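PDB 6S1Y: angiotensin-converting enzyme from Anopheles gambiae, which probably acts as a zinc-dependent peptidase of the angiotensin-converting enzyme family, cleaving short peptides in the mosquito. Local coordinates for residues A56-A67 and L93-K104. Residues are numbered along the deposited sequence; the frame is centred on the assembly and turned at random.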
loop_
_atom_site.group_PDB
_atom_site.type_symbol
_atom_site.label_atom_id
_atom_site.label_comp_id
_atom_site.label_asym_id
_atom_site.label_seq_id
_atom_site.Cartn_x
_atom_site.Cartn_y
_atom_site.Cartn_z
ATOM N N ALA A 56 22.078 4.195 10.568
ATOM C CA ALA A 56 21.662 5.051 9.465
ATOM C C ALA A 56 22.650 6.197 9.262
ATOM O O ALA A 56 22.988 6.536 8.121
ATOM C CB ALA A 56 20.252 5.590 9.714
ATOM N N ALA A 57 23.126 6.799 10.353
ATOM C CA ALA A 57 24.133 7.849 10.227
ATOM C C ALA A 57 25.390 7.312 9.555
ATOM O O ALA A 57 25.949 7.958 8.662
ATOM C CB ALA A 57 24.458 8.434 11.600
ATOM N N ASP A 58 25.827 6.111 9.957
ATOM C CA ASP A 58 26.985 5.470 9.333
ATOM C C ASP A 58 26.781 5.318 7.836
ATOM O O ASP A 58 27.673 5.632 7.039
ATOM C CB ASP A 58 27.236 4.095 9.956
ATOM C CG ASP A 58 27.675 4.181 11.396
ATOM O OD1 ASP A 58 27.945 5.311 11.863
ATOM O OD2 ASP A 58 27.747 3.116 12.060
ATOM N N PHE A 59 25.614 4.810 7.434
ATOM C CA PHE A 59 25.355 4.647 6.014
ATOM C C PHE A 59 25.347 5.995 5.313
ATOM O O PHE A 59 25.822 6.120 4.180
ATOM C CB PHE A 59 24.032 3.924 5.792
ATOM C CG PHE A 59 23.611 3.898 4.358
ATOM C CD1 PHE A 59 24.178 3.004 3.476
ATOM C CD2 PHE A 59 22.665 4.786 3.887
ATOM C CE1 PHE A 59 23.798 2.986 2.150
ATOM C CE2 PHE A 59 22.286 4.777 2.565
ATOM C CZ PHE A 59 22.850 3.871 1.697
ATOM N N ALA A 60 24.815 7.020 5.983
ATOM C CA ALA A 60 24.752 8.351 5.392
ATOM C C ALA A 60 26.147 8.858 5.045
ATOM O O ALA A 60 26.361 9.408 3.960
ATOM C CB ALA A 60 24.049 9.320 6.354
ATOM N N GLU A 61 27.105 8.675 5.956
ATOM C CA GLU A 61 28.497 8.995 5.661
ATOM C C GLU A 61 28.970 8.252 4.415
ATOM O O GLU A 61 29.447 8.859 3.458
ATOM C CB GLU A 61 29.380 8.645 6.859
ATOM C CG GLU A 61 29.360 9.665 7.975
ATOM C CD GLU A 61 30.050 9.164 9.240
ATOM O OE1 GLU A 61 31.104 8.501 9.132
ATOM O OE2 GLU A 61 29.532 9.431 10.349
ATOM N N VAL A 62 28.847 6.924 4.411
ATOM C CA VAL A 62 29.280 6.122 3.270
ATOM C C VAL A 62 28.706 6.679 1.972
ATOM O O VAL A 62 29.422 6.845 0.977
ATOM C CB VAL A 62 28.882 4.646 3.477
ATOM C CG1 VAL A 62 29.134 3.836 2.208
ATOM C CG2 VAL A 62 29.623 4.033 4.682
ATOM N N ALA A 63 27.399 6.979 1.959
ATOM C CA ALA A 63 26.760 7.406 0.710
ATOM C C ALA A 63 27.274 8.766 0.259
ATOM O O ALA A 63 27.387 9.018 -0.948
ATOM C CB ALA A 63 25.236 7.444 0.862
ATOM N N LYS A 64 27.602 9.649 1.197
ATOM C CA LYS A 64 28.202 10.928 0.826
ATOM C C LYS A 64 29.553 10.718 0.141
ATOM O O LYS A 64 29.843 11.331 -0.893
ATOM C CB LYS A 64 28.361 11.816 2.051
ATOM C CG LYS A 64 27.102 12.543 2.502
ATOM C CD LYS A 64 27.408 13.368 3.740
ATOM C CE LYS A 64 26.158 13.746 4.508
ATOM N NZ LYS A 64 26.241 13.301 5.935
ATOM N N ALA A 65 30.397 9.859 0.719
ATOM C CA ALA A 65 31.702 9.570 0.134
ATOM C C ALA A 65 31.562 8.922 -1.233
ATOM O O ALA A 65 32.266 9.291 -2.182
ATOM C CB ALA A 65 32.498 8.656 1.063
ATOM N N VAL A 66 30.661 7.945 -1.350
ATOM C CA VAL A 66 30.413 7.313 -2.641
ATOM C C VAL A 66 30.009 8.351 -3.673
ATOM O O VAL A 66 30.462 8.312 -4.821
ATOM C CB VAL A 66 29.334 6.220 -2.501
ATOM C CG1 VAL A 66 28.808 5.823 -3.871
ATOM C CG2 VAL A 66 29.893 5.024 -1.751
ATOM N N ALA A 67 29.140 9.289 -3.289
ATOM C CA ALA A 67 28.638 10.259 -4.255
ATOM C C ALA A 67 29.760 11.152 -4.761
ATOM O O ALA A 67 29.834 11.454 -5.957
ATOM C CB ALA A 67 27.526 11.106 -3.636
ATOM N N LEU A 93 21.440 10.682 -3.184
ATOM C CA LEU A 93 21.639 10.707 -1.740
ATOM C C LEU A 93 20.335 10.718 -0.955
ATOM O O LEU A 93 20.255 10.097 0.111
ATOM C CB LEU A 93 22.458 11.938 -1.340
ATOM C CG LEU A 93 23.894 12.046 -1.850
ATOM C CD1 LEU A 93 24.502 13.342 -1.355
ATOM C CD2 LEU A 93 24.706 10.870 -1.383
ATOM N N GLY A 94 19.322 11.441 -1.449
ATOM C CA GLY A 94 18.118 11.634 -0.660
ATOM C C GLY A 94 18.447 12.321 0.649
ATOM O O GLY A 94 19.191 13.314 0.699
ATOM N N TYR A 95 17.905 11.773 1.737
ATOM C CA TYR A 95 18.094 12.382 3.048
ATOM C C TYR A 95 19.566 12.446 3.432
ATOM O O TYR A 95 19.980 13.340 4.185
ATOM C CB TYR A 95 17.320 11.605 4.112
ATOM C CG TYR A 95 15.809 11.762 4.041
ATOM C CD1 TYR A 95 15.223 12.674 3.175
ATOM C CD2 TYR A 95 14.975 10.992 4.847
ATOM C CE1 TYR A 95 13.868 12.813 3.107
ATOM C CE2 TYR A 95 13.601 11.126 4.791
ATOM C CZ TYR A 95 13.051 12.043 3.921
ATOM O OH TYR A 95 11.675 12.194 3.846
ATOM N N ALA A 96 20.371 11.508 2.935
ATOM C CA ALA A 96 21.785 11.500 3.282
ATOM C C ALA A 96 22.495 12.763 2.816
ATOM O O ALA A 96 23.623 12.994 3.235
ATOM C CB ALA A 96 22.471 10.259 2.695
ATOM N N ALA A 97 21.863 13.594 1.984
ATOM C CA ALA A 97 22.487 14.851 1.589
ATOM C C ALA A 97 22.617 15.835 2.740
ATOM O O ALA A 97 23.340 16.823 2.600
ATOM C CB ALA A 97 21.703 15.508 0.454
ATOM N N LEU A 98 21.962 15.599 3.859
ATOM C CA LEU A 98 21.978 16.598 4.918
ATOM C C LEU A 98 23.224 16.456 5.792
ATOM O O LEU A 98 23.752 15.355 5.960
ATOM C CB LEU A 98 20.739 16.466 5.799
ATOM C CG LEU A 98 19.367 16.734 5.186
ATOM C CD1 LEU A 98 18.310 16.038 6.043
ATOM C CD2 LEU A 98 19.066 18.226 5.074
ATOM N N PRO A 99 23.702 17.554 6.375
ATOM C CA PRO A 99 24.714 17.419 7.431
ATOM C C PRO A 99 24.188 16.476 8.504
ATOM O O PRO A 99 22.986 16.425 8.781
ATOM C CB PRO A 99 24.898 18.850 7.955
ATOM C CG PRO A 99 23.707 19.628 7.442
ATOM C CD PRO A 99 23.268 18.956 6.178
ATOM N N ALA A 100 25.107 15.718 9.104
ATOM C CA ALA A 100 24.710 14.596 9.944
ATOM C C ALA A 100 23.809 15.028 11.091
ATOM O O ALA A 100 22.931 14.263 11.496
ATOM C CB ALA A 100 25.948 13.880 10.487
ATOM N N ASP A 101 24.008 16.227 11.639
ATOM C CA ASP A 101 23.149 16.655 12.739
ATOM C C ASP A 101 21.702 16.761 12.275
ATOM O O ASP A 101 20.784 16.301 12.964
ATOM C CB ASP A 101 23.627 17.988 13.316
ATOM C CG ASP A 101 23.727 19.057 12.266
ATOM O OD1 ASP A 101 24.140 18.708 11.139
ATOM O OD2 ASP A 101 23.384 20.226 12.551
ATOM N N GLN A 102 21.484 17.360 11.099
ATOM C CA GLN A 102 20.132 17.512 10.572
ATOM C C GLN A 102 19.569 16.177 10.097
ATOM O O GLN A 102 18.357 15.950 10.185
ATOM C CB GLN A 102 20.122 18.538 9.436
ATOM C CG GLN A 102 20.324 19.997 9.869
ATOM C CD GLN A 102 20.181 20.974 8.690
ATOM O OE1 GLN A 102 21.048 21.043 7.822
ATOM N NE2 GLN A 102 19.069 21.711 8.651
ATOM N N PHE A 103 20.428 15.290 9.588
ATOM C CA PHE A 103 19.999 13.936 9.245
ATOM C C PHE A 103 19.413 13.227 10.463
ATOM O O PHE A 103 18.288 12.716 10.423
ATOM C CB PHE A 103 21.187 13.162 8.672
ATOM C CG PHE A 103 20.872 11.740 8.269
ATOM C CD1 PHE A 103 20.452 11.449 6.987
ATOM C CD2 PHE A 103 21.026 10.699 9.169
ATOM C CE1 PHE A 103 20.165 10.153 6.603
ATOM C CE2 PHE A 103 20.750 9.379 8.789
ATOM C CZ PHE A 103 20.319 9.108 7.503
ATOM N N LYS A 104 20.150 13.202 11.568
ATOM C CA LYS A 104 19.638 12.511 12.741
ATOM C C LYS A 104 18.441 13.238 13.332
ATOM O O LYS A 104 17.597 12.615 13.991
ATOM C CB LYS A 104 20.746 12.345 13.781
ATOM C CG LYS A 104 21.973 11.635 13.232
ATOM C CD LYS A 104 22.886 11.157 14.356
ATOM C CE LYS A 104 24.360 11.444 14.070
ATOM N NZ LYS A 104 25.089 11.667 15.353
#
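An alanine-rich face of helix 46-70 packs against the turn that leads into helix 100-119, and Ala60, Ala96 and Phe103 form its middle. Backbones come nearest at Ala60 and Ala96, whose CA atoms lie 4.8 Å apart; the approach is compatible with the two methyl side chains, whose CB atoms meet at 4.1 Å. Phe103 supplies the bulk beside them. With CG anti to the backbone N (chi1 -180°), its ring reaches back to the helix. Ala60 CB sits over the centre of one face, 3.9 Å from the centroid and 12° off the ring normal, a CH-pi contact. Ala56 CB instead lies in the ring plane, at the edge, 3.9 Å from Phe103 CE2. Ala56 and Ala60, one turn apart, thus take the edge and a face of the same ring. Toward the C-terminal end of segment 56-67, Leu93 CD2 lies against the helix surface, 3.3 Å from Ala63 O and 3.6 Å from Ala67 CB.

The polar part is modest. Lys64 runs along the 3-10 turn 95-97 and gives Leu98 O a weak hydrogen bond from NZ, but its CE comes implausibly close to Ala96 O, so the placement of the lysine end is doubtful. On its far side the turn rests on helix 168-184 through Leu98 and Pro99, while Phe59 and Val62 meet helix 12-42. With segment axes at 137°, closer to antiparallel than parallel, an alanine face of one helix receives a 3-10 turn and the first turn of helix 100-119, within the largely helical angiotensin-converting enzyme fold.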